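Local coordinates for TfuA domain-containing protein (Methanosarcina acetivorans, PDB 6XP8), which takes part in peptide backbone thioamidation, probably as the partner of a YcaO enzyme, at residues A1-I11 with Y41-G49; P26-E34 with I50-E61. One frame throughout, in Å; residues are numbered along the deposited sequence.

Contact 1 of 2, residues A1-I11 with Y41-G49; sequences ARAVIFTGNSI and YKVIGIIDG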
loop_
_atom_site.group_PDB
_atom_site.type_symbol
_atom_site.label_atom_id
_atom_site.label_comp_id
_atom_site.label_asym_id
_atom_site.label_seq_id
_atom_site.Cartn_x
_atom_site.Cartn_y
_atom_site.Cartn_z
ATOM N N ALA A 1 -9.849 -5.501 24.880
ATOM C CA ALA A 1 -9.727 -5.725 23.409
ATOM C C ALA A 1 -8.293 -5.475 22.945
ATOM O O ALA A 1 -7.695 -4.447 23.275
ATOM C CB ALA A 1 -10.708 -4.841 22.653
ATOM N N ARG A 2 -7.749 -6.435 22.195
ATOM C CA ARG A 2 -6.382 -6.361 21.672
ATOM C C ARG A 2 -6.392 -6.327 20.144
ATOM O O ARG A 2 -7.176 -7.038 19.502
ATOM C CB ARG A 2 -5.546 -7.554 22.155
ATOM C CG ARG A 2 -5.309 -7.627 23.660
ATOM C CD ARG A 2 -3.920 -7.142 24.061
ATOM N NE ARG A 2 -3.910 -5.739 24.484
ATOM C CZ ARG A 2 -3.215 -4.761 23.901
ATOM N NH1 ARG A 2 -2.440 -5.001 22.846
ATOM N NH2 ARG A 2 -3.292 -3.526 24.380
ATOM N N ALA A 3 -5.518 -5.495 19.580
ATOM C CA ALA A 3 -5.350 -5.396 18.128
ATOM C C ALA A 3 -4.009 -5.938 17.650
ATOM O O ALA A 3 -2.984 -5.768 18.316
ATOM C CB ALA A 3 -5.523 -3.963 17.661
ATOM N N VAL A 4 -4.045 -6.589 16.491
ATOM C CA VAL A 4 -2.847 -7.018 15.767
ATOM C C VAL A 4 -2.844 -6.363 14.376
ATOM O O VAL A 4 -3.867 -6.353 13.686
ATOM C CB VAL A 4 -2.701 -8.571 15.743
ATOM C CG1 VAL A 4 -3.902 -9.256 15.095
ATOM C CG2 VAL A 4 -1.400 -9.000 15.079
ATOM N N ILE A 5 -1.702 -5.783 14.000
ATOM C CA ILE A 5 -1.555 -5.070 12.716
ATOM C C ILE A 5 -0.402 -5.645 11.906
ATOM O O ILE A 5 0.727 -5.734 12.392
ATOM C CB ILE A 5 -1.316 -3.544 12.908
ATOM C CG1 ILE A 5 -2.338 -2.910 13.862
ATOM C CG2 ILE A 5 -1.245 -2.811 11.567
ATOM C CD1 ILE A 5 -3.759 -2.877 13.351
ATOM N N PHE A 6 -0.692 -6.020 10.664
ATOM C CA PHE A 6 0.326 -6.534 9.755
ATOM C C PHE A 6 0.784 -5.409 8.842
ATOM O O PHE A 6 0.036 -4.977 7.959
ATOM C CB PHE A 6 -0.219 -7.723 8.960
ATOM C CG PHE A 6 -0.663 -8.870 9.827
ATOM C CD1 PHE A 6 0.243 -9.861 10.204
ATOM C CD2 PHE A 6 -1.981 -8.956 10.279
ATOM C CE1 PHE A 6 -0.158 -10.921 11.014
ATOM C CE2 PHE A 6 -2.384 -10.006 11.099
ATOM C CZ PHE A 6 -1.471 -10.995 11.459
ATOM N N THR A 7 2.005 -4.922 9.081
ATOM C CA THR A 7 2.574 -3.788 8.335
ATOM C C THR A 7 4.117 -3.819 8.367
ATOM O O THR A 7 4.705 -4.850 8.716
ATOM C CB THR A 7 1.935 -2.419 8.746
ATOM O OG1 THR A 7 2.225 -1.424 7.755
ATOM C CG2 THR A 7 2.381 -1.933 10.127
ATOM N N GLY A 8 4.760 -2.718 7.983
ATOM C CA GLY A 8 6.215 -2.654 7.901
ATOM C C GLY A 8 6.693 -2.008 6.621
ATOM O O GLY A 8 7.733 -1.339 6.621
ATOM N N ASN A 9 5.937 -2.213 5.536
ATOM C CA ASN A 9 6.262 -1.669 4.212
ATOM C C ASN A 9 5.683 -0.265 4.015
ATOM O O ASN A 9 6.426 0.688 3.799
ATOM C CB ASN A 9 5.768 -2.595 3.082
ATOM C CG ASN A 9 6.243 -4.037 3.221
ATOM O OD1 ASN A 9 7.277 -4.336 3.841
ATOM N ND2 ASN A 9 5.495 -4.941 2.618
ATOM N N SER A 10 4.359 -0.143 4.107
ATOM C CA SER A 10 3.658 1.125 3.841
ATOM C C SER A 10 3.900 2.148 4.952
ATOM O O SER A 10 3.897 3.363 4.715
ATOM C CB SER A 10 2.161 0.869 3.667
ATOM O OG SER A 10 1.936 0.005 2.566
ATOM N N ILE A 11 4.092 1.630 6.160
ATOM C CA ILE A 11 4.541 2.396 7.319
ATOM C C ILE A 11 5.370 1.438 8.176
ATOM O O ILE A 11 5.033 0.257 8.309
ATOM C CB ILE A 11 3.357 3.044 8.101
ATOM C CG1 ILE A 11 3.876 4.055 9.141
ATOM C CG2 ILE A 11 2.434 1.990 8.718
ATOM C CD1 ILE A 11 2.847 5.054 9.634
ATOM N N TYR A 41 -7.639 -12.142 20.033
ATOM C CA TYR A 41 -7.581 -10.773 19.480
ATOM C C TYR A 41 -8.935 -10.353 18.897
ATOM O O TYR A 41 -9.655 -11.170 18.312
ATOM C CB TYR A 41 -6.458 -10.626 18.438
ATOM C CG TYR A 41 -5.061 -10.478 19.017
ATOM C CD1 TYR A 41 -4.367 -11.586 19.526
ATOM C CD2 TYR A 41 -4.422 -9.232 19.046
ATOM C CE1 TYR A 41 -3.091 -11.454 20.059
ATOM C CE2 TYR A 41 -3.143 -9.091 19.572
ATOM C CZ TYR A 41 -2.482 -10.209 20.076
ATOM O OH TYR A 41 -1.217 -10.087 20.597
ATOM N N LYS A 42 -9.273 -9.074 19.069
ATOM C CA LYS A 42 -10.599 -8.567 18.704
ATOM C C LYS A 42 -10.638 -7.816 17.376
ATOM O O LYS A 42 -11.678 -7.780 16.717
ATOM C CB LYS A 42 -11.190 -7.702 19.827
ATOM C CG LYS A 42 -11.641 -8.480 21.062
ATOM C CD LYS A 42 -12.844 -9.375 20.778
ATOM C CE LYS A 42 -12.923 -10.524 21.771
ATOM N NZ LYS A 42 -14.077 -11.419 21.474
ATOM N N VAL A 43 -9.512 -7.206 17.003
ATOM C CA VAL A 43 -9.396 -6.479 15.732
ATOM C C VAL A 43 -8.088 -6.863 15.036
ATOM O O VAL A 43 -7.028 -6.902 15.672
ATOM C CB VAL A 43 -9.486 -4.932 15.905
ATOM C CG1 VAL A 43 -9.439 -4.227 14.551
ATOM C CG2 VAL A 43 -10.764 -4.518 16.628
ATOM N N ILE A 44 -8.190 -7.171 13.742
ATOM C CA ILE A 44 -7.028 -7.360 12.863
ATOM C C ILE A 44 -6.990 -6.209 11.855
ATOM O O ILE A 44 -7.979 -5.940 11.179
ATOM C CB ILE A 44 -7.076 -8.711 12.097
ATOM C CG1 ILE A 44 -7.067 -9.899 13.075
ATOM C CG2 ILE A 44 -5.909 -8.820 11.106
ATOM C CD1 ILE A 44 -7.521 -11.220 12.475
ATOM N N GLY A 45 -5.841 -5.546 11.761
ATOM C CA GLY A 45 -5.574 -4.601 10.681
ATOM C C GLY A 45 -4.626 -5.233 9.680
ATOM O O GLY A 45 -3.509 -5.619 10.034
ATOM N N ILE A 46 -5.088 -5.371 8.441
ATOM C CA ILE A 46 -4.224 -5.841 7.357
ATOM C C ILE A 46 -3.838 -4.618 6.538
ATOM O O ILE A 46 -4.695 -3.993 5.914
ATOM C CB ILE A 46 -4.893 -6.917 6.461
ATOM C CG1 ILE A 46 -5.342 -8.138 7.293
ATOM C CG2 ILE A 46 -3.933 -7.334 5.348
ATOM C CD1 ILE A 46 -6.224 -9.121 6.539
ATOM N N ILE A 47 -2.553 -4.264 6.576
ATOM C CA ILE A 47 -2.010 -3.213 5.709
ATOM C C ILE A 47 -1.198 -3.903 4.607
ATOM O O ILE A 47 -1.630 -3.958 3.452
ATOM C CB ILE A 47 -1.195 -2.143 6.490
ATOM C CG1 ILE A 47 -2.089 -1.463 7.552
ATOM C CG2 ILE A 47 -0.594 -1.112 5.530
ATOM C CD1 ILE A 47 -1.395 -0.500 8.504
ATOM N N ASP A 48 -0.059 -4.473 4.997
ATOM C CA ASP A 48 0.873 -5.104 4.068
ATOM C C ASP A 48 0.799 -6.617 4.148
ATOM O O ASP A 48 0.492 -7.183 5.203
ATOM C CB ASP A 48 2.300 -4.615 4.338
ATOM C CG ASP A 48 2.427 -3.106 4.217
ATOM O OD1 ASP A 48 1.936 -2.553 3.214
ATOM O OD2 ASP A 48 3.014 -2.476 5.128
ATOM N N GLY A 49 1.072 -7.253 3.013
ATOM C CA GLY A 49 1.100 -8.700 2.914
ATOM C C GLY A 49 1.856 -9.147 1.687
ATOM O O GLY A 49 1.975 -8.398 0.701
#
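D48 holds the turn T7-S10 through both carboxylate oxygens. OD2 takes three donors: S10 N, nearly straight (170°) at 2.9 Å and somewhat out of plane on the syn side, T7 OG1 over one carboxylate face and N9 N over the other. OD1 offers its syn lone pair to S10 OG at 2.6 Å. The T7 hydroxyl reaches OD2 because OG1 stands anti to the backbone N (chi1 -164°). G8 has a positive phi that would jam any CB against the preceding carbonyl, hence glycine. Were D48 an alanine, the T7 and S10 hydroxyls and two backbone N-H groups would probably lose their acceptor and the turn be left freer to move. Behind this clasp, F6 O accepts from both I47 N and D48 N, and strands 3-6 and 43-46 run parallel at 12°, with G45 N bonded to V4 O at 2.9 Å. Glycine suits position 45, since a CB would come within 2.5 Å of I5 CD1. On the other face, I44 CG2 meets the F6 ring edge at CE2 (3.7 Å), under helix 33-38. These are central strands of a parallel alpha/beta sheet, in the 2-1-3-4-5 order of flavodoxin-like folds, with D48 beyond their C-terminal ends.

Contact 2 of 2, residues P26-E34 with I50-E61; sequences PPVRRFQLE and IFFDRAAVGHRE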
loop_
_atom_site.group_PDB
_atom_site.type_symbol
_atom_site.label_atom_id
_atom_site.label_comp_id
_atom_site.label_asym_id
_atom_site.label_seq_id
_atom_site.Cartn_x
_atom_site.Cartn_y
_atom_site.Cartn_z
ATOM N N PRO A 26 5.029 -8.507 11.022
ATOM C CA PRO A 26 5.499 -8.314 9.643
ATOM C C PRO A 26 4.356 -8.439 8.614
ATOM O O PRO A 26 3.253 -8.889 8.983
ATOM C CB PRO A 26 6.508 -9.456 9.456
ATOM C CG PRO A 26 6.960 -9.784 10.833
ATOM C CD PRO A 26 5.741 -9.622 11.680
ATOM N N PRO A 27 4.595 -8.040 7.340
ATOM C CA PRO A 27 3.572 -8.228 6.298
ATOM C C PRO A 27 2.950 -9.629 6.355
ATOM O O PRO A 27 3.675 -10.619 6.514
ATOM C CB PRO A 27 4.357 -8.036 5.002
ATOM C CG PRO A 27 5.408 -7.050 5.376
ATOM C CD PRO A 27 5.781 -7.338 6.802
ATOM N N VAL A 28 1.623 -9.693 6.259
ATOM C CA VAL A 28 0.877 -10.935 6.502
ATOM C C VAL A 28 1.153 -12.004 5.434
ATOM O O VAL A 28 1.314 -11.685 4.251
ATOM C CB VAL A 28 -0.642 -10.667 6.711
ATOM C CG1 VAL A 28 -1.334 -10.202 5.428
ATOM C CG2 VAL A 28 -1.350 -11.868 7.341
ATOM N N ARG A 29 1.245 -13.252 5.893
ATOM C CA ARG A 29 1.386 -14.425 5.029
ATOM C C ARG A 29 0.278 -15.423 5.330
ATOM O O ARG A 29 -0.402 -15.316 6.351
ATOM C CB ARG A 29 2.748 -15.104 5.222
ATOM C CG ARG A 29 3.951 -14.203 5.009
ATOM C CD ARG A 29 5.227 -15.008 4.819
ATOM N NE ARG A 29 5.642 -15.732 6.024
ATOM C CZ ARG A 29 6.385 -15.225 7.009
ATOM N NH1 ARG A 29 6.804 -13.965 6.975
ATOM N NH2 ARG A 29 6.704 -15.987 8.044
ATOM N N ARG A 30 0.133 -16.410 4.445
ATOM C CA ARG A 30 -0.869 -17.470 4.566
ATOM C C ARG A 30 -0.805 -18.190 5.924
ATOM O O ARG A 30 0.271 -18.535 6.423
ATOM C CB ARG A 30 -0.740 -18.451 3.389
ATOM C CG ARG A 30 -1.849 -19.496 3.284
ATOM C CD ARG A 30 -1.637 -20.432 2.101
ATOM N NE ARG A 30 -2.601 -20.189 1.031
ATOM C CZ ARG A 30 -2.449 -19.299 0.050
ATOM N NH1 ARG A 30 -1.365 -18.544 -0.022
ATOM N NH2 ARG A 30 -3.397 -19.164 -0.868
ATOM N N PHE A 31 -1.986 -18.359 6.514
ATOM C CA PHE A 31 -2.205 -19.004 7.819
ATOM C C PHE A 31 -1.486 -18.382 9.017
ATOM O O PHE A 31 -1.039 -19.076 9.933
ATOM C CB PHE A 31 -2.073 -20.535 7.722
ATOM C CG PHE A 31 -3.194 -21.173 6.950
ATOM C CD1 PHE A 31 -4.529 -20.979 7.339
ATOM C CD2 PHE A 31 -2.931 -21.950 5.821
ATOM C CE1 PHE A 31 -5.570 -21.553 6.622
ATOM C CE2 PHE A 31 -3.969 -22.536 5.107
ATOM C CZ PHE A 31 -5.288 -22.334 5.506
ATOM N N GLN A 32 -1.413 -17.053 9.005
ATOM C CA GLN A 32 -0.937 -16.297 10.152
ATOM C C GLN A 32 -2.074 -15.710 10.991
ATOM O O GLN A 32 -1.914 -15.542 12.204
ATOM C CB GLN A 32 0.033 -15.196 9.723
ATOM C CG GLN A 32 1.361 -15.733 9.215
ATOM C CD GLN A 32 2.380 -14.643 8.955
ATOM O OE1 GLN A 32 2.039 -13.526 8.564
ATOM N NE2 GLN A 32 3.645 -14.967 9.172
ATOM N N LEU A 33 -3.209 -15.412 10.349
ATOM C CA LEU A 33 -4.349 -14.779 11.029
ATOM C C LEU A 33 -4.957 -15.630 12.138
ATOM O O LEU A 33 -5.270 -15.109 13.210
ATOM C CB LEU A 33 -5.458 -14.387 10.041
ATOM C CG LEU A 33 -5.277 -13.308 8.967
ATOM C CD1 LEU A 33 -6.643 -12.932 8.422
ATOM C CD2 LEU A 33 -4.570 -12.058 9.473
ATOM N N GLU A 34 -5.113 -16.931 11.881
ATOM C CA GLU A 34 -5.806 -17.827 12.818
ATOM C C GLU A 34 -5.120 -17.938 14.182
ATOM O O GLU A 34 -5.806 -18.131 15.186
ATOM C CB GLU A 34 -6.059 -19.213 12.205
ATOM C CG GLU A 34 -7.158 -20.037 12.891
ATOM C CD GLU A 34 -8.548 -19.408 12.853
ATOM O OE1 GLU A 34 -9.320 -19.625 13.816
ATOM O OE2 GLU A 34 -8.887 -18.710 11.870
ATOM N N ILE A 50 2.375 -10.371 1.748
ATOM C CA ILE A 50 3.070 -10.976 0.609
ATOM C C ILE A 50 2.048 -11.256 -0.498
ATOM O O ILE A 50 0.945 -11.738 -0.218
ATOM C CB ILE A 50 3.868 -12.239 1.045
ATOM C CG1 ILE A 50 5.203 -11.839 1.687
ATOM C CG2 ILE A 50 4.199 -13.142 -0.137
ATOM C CD1 ILE A 50 5.113 -11.350 3.114
ATOM N N PHE A 51 2.413 -10.941 -1.742
ATOM C CA PHE A 51 1.502 -11.086 -2.892
ATOM C C PHE A 51 1.604 -12.412 -3.642
ATOM O O PHE A 51 0.659 -12.800 -4.332
ATOM C CB PHE A 51 1.644 -9.902 -3.863
ATOM C CG PHE A 51 1.176 -8.595 -3.288
ATOM C CD1 PHE A 51 -0.181 -8.388 -3.004
ATOM C CD2 PHE A 51 2.085 -7.566 -3.023
ATOM C CE1 PHE A 51 -0.618 -7.183 -2.457
ATOM C CE2 PHE A 51 1.652 -6.355 -2.482
ATOM C CZ PHE A 51 0.304 -6.169 -2.197
ATOM N N PHE A 52 2.736 -13.099 -3.497
ATOM C CA PHE A 52 2.957 -14.390 -4.159
ATOM C C PHE A 52 1.904 -15.414 -3.734
ATOM O O PHE A 52 1.606 -15.545 -2.543
ATOM C CB PHE A 52 4.377 -14.906 -3.897
ATOM C CG PHE A 52 5.456 -13.919 -4.253
ATOM C CD1 PHE A 52 5.520 -13.356 -5.536
ATOM C CD2 PHE A 52 6.412 -13.548 -3.308
ATOM C CE1 PHE A 52 6.515 -12.437 -5.860
ATOM C CE2 PHE A 52 7.409 -12.631 -3.629
ATOM C CZ PHE A 52 7.460 -12.081 -4.906
ATOM N N ASP A 53 1.344 -16.104 -4.729
ATOM C CA ASP A 53 0.246 -17.071 -4.563
ATOM C C ASP A 53 0.390 -18.052 -3.406
ATOM O O ASP A 53 -0.556 -18.233 -2.633
ATOM C CB ASP A 53 0.052 -17.874 -5.851
ATOM C CG ASP A 53 -1.207 -17.497 -6.590
ATOM O OD1 ASP A 53 -1.217 -16.435 -7.250
ATOM O OD2 ASP A 53 -2.179 -18.283 -6.524
ATOM N N ARG A 54 1.566 -18.675 -3.292
ATOM C CA ARG A 54 1.814 -19.707 -2.276
ATOM C C ARG A 54 1.670 -19.166 -0.854
ATOM O O ARG A 54 1.221 -19.885 0.047
ATOM C CB ARG A 54 3.200 -20.350 -2.473
ATOM C CG ARG A 54 3.538 -21.498 -1.520
ATOM C CD ARG A 54 2.701 -22.740 -1.817
ATOM N NE ARG A 54 2.813 -23.782 -0.794
ATOM C CZ ARG A 54 2.071 -23.859 0.313
ATOM N NH1 ARG A 54 1.157 -22.932 0.594
ATOM N NH2 ARG A 54 2.255 -24.869 1.159
ATOM N N ALA A 55 2.008 -17.889 -0.682
ATOM C CA ALA A 55 2.147 -17.286 0.634
ATOM C C ALA A 55 1.134 -16.177 0.944
ATOM O O ALA A 55 1.129 -15.659 2.052
ATOM C CB ALA A 55 3.575 -16.773 0.806
ATOM N N ALA A 56 0.281 -15.815 -0.016
ATOM C CA ALA A 56 -0.670 -14.710 0.187
ATOM C C ALA A 56 -1.791 -15.081 1.151
ATOM O O ALA A 56 -2.261 -16.223 1.150
ATOM C CB ALA A 56 -1.241 -14.234 -1.143
ATOM N N VAL A 57 -2.213 -14.108 1.964
ATOM C CA VAL A 57 -3.352 -14.292 2.875
ATOM C C VAL A 57 -4.609 -14.646 2.065
ATOM O O VAL A 57 -4.912 -13.988 1.074
ATOM C CB VAL A 57 -3.560 -13.060 3.813
ATOM C CG1 VAL A 57 -3.900 -11.783 3.045
ATOM C CG2 VAL A 57 -4.601 -13.356 4.887
ATOM N N GLY A 58 -5.307 -15.703 2.475
ATOM C CA GLY A 58 -6.441 -16.217 1.702
ATOM C C GLY A 58 -7.775 -15.673 2.174
ATOM O O GLY A 58 -7.905 -15.268 3.336
ATOM N N HIS A 59 -8.758 -15.659 1.266
ATOM C CA HIS A 59 -10.135 -15.266 1.604
ATOM C C HIS A 59 -10.696 -16.103 2.752
ATOM O O HIS A 59 -11.331 -15.561 3.658
ATOM C CB HIS A 59 -11.078 -15.361 0.392
ATOM C CG HIS A 59 -10.782 -14.380 -0.703
ATOM N ND1 HIS A 59 -11.475 -14.376 -1.894
ATOM C CD2 HIS A 59 -9.869 -13.380 -0.796
ATOM C CE1 HIS A 59 -11.007 -13.415 -2.671
ATOM N NE2 HIS A 59 -10.031 -12.798 -2.030
ATOM N N ARG A 60 -10.453 -17.416 2.701
ATOM C CA ARG A 60 -10.878 -18.360 3.746
ATOM C C ARG A 60 -10.427 -17.933 5.155
ATOM O O ARG A 60 -11.208 -18.003 6.111
ATOM C CB ARG A 60 -10.416 -19.791 3.378
ATOM C CG ARG A 60 -10.205 -20.782 4.522
ATOM C CD ARG A 60 -11.490 -21.456 4.989
ATOM N NE ARG A 60 -11.353 -21.969 6.357
ATOM C CZ ARG A 60 -12.357 -22.197 7.205
ATOM N NH1 ARG A 60 -13.621 -21.967 6.861
ATOM N NH2 ARG A 60 -12.089 -22.659 8.419
ATOM N N GLU A 61 -9.181 -17.470 5.259
ATOM C CA GLU A 61 -8.595 -17.018 6.524
ATOM C C GLU A 61 -9.282 -15.775 7.080
ATOM O O GLU A 61 -9.544 -15.695 8.283
ATOM C CB GLU A 61 -7.121 -16.694 6.335
ATOM C CG GLU A 61 -6.270 -17.833 5.815
ATOM C CD GLU A 61 -4.837 -17.400 5.664
ATOM O OE1 GLU A 61 -4.280 -16.877 6.649
ATOM O OE2 GLU A 61 -4.281 -17.576 4.567
HETATM O O HOH W 1 -0.496 -11.703 2.054
HETATM O O HOH W 2 -2.733 -15.027 7.506
HETATM O O HOH W 3 -3.056 -17.295 -2.941
HETATM O O HOH W 4 -5.073 -17.924 9.245
HETATM O O HOH W 5 -8.035 -17.233 9.887
#
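R30 and E61 give the two largest shares here, with I50 the apolar end. R30 is gripped at the backbone, where its N gives A55 O a 2.7 Å bond from above the carbonyl plane, and at the tip, where NH1 makes a weak bond to D53 O and a water joins NH2 to the same carbonyl. The chain gets there because CG lies anti to the backbone N (chi1 -172°) and stays extended until it bends at chi3; a long, many-donor arginine suits a loop rich in carbonyls. E61 answers from the helix start. Its OE1 takes F31 N at 2.7 Å and two waters, while OE2 accepts from G58 N at 3.0 Å, so a buried carboxylate ties both segments. F31, left-handed at the third place of the type II turn R29-Q32, stacks its ring over that carboxylate, planes 22° apart. I50 donates its N-H to V28 O (3.0 Å) and lays CD1 against R29 CG (3.6 Å) and P27 CB. Deeper in, V57 CG1 meets V28 CG1 at 3.8 Å, crosswise. With G58 as N-cap, E61 at N3 supplies the side-chain half of a capping box, which starts helix 59-67 in a strand-to-helix connection of the alpha/beta fold.

Overall arrangement
From the N terminus the chain runs through strand 3-6, helix 13-19 and strand 23-25 into the turn 26-34, then by helix 33-38 to strand 43-46, where contact 1 closes the first long loop. Strand 23-25 flanks 3-6 on the side away from 43-46, so the helix 33-38 connection passes over strand 3-6. Contact 2 closes a shorter loop, from 26-34 to 50-61, and the two cross, since their segments alternate along the chain. They meet where D48 O probably accepts a hydrogen bond from V28 N (2.9 Å) and where L33 packs on F6. Together they join the sheet centre to the starts of helices 33-38 and 59-67.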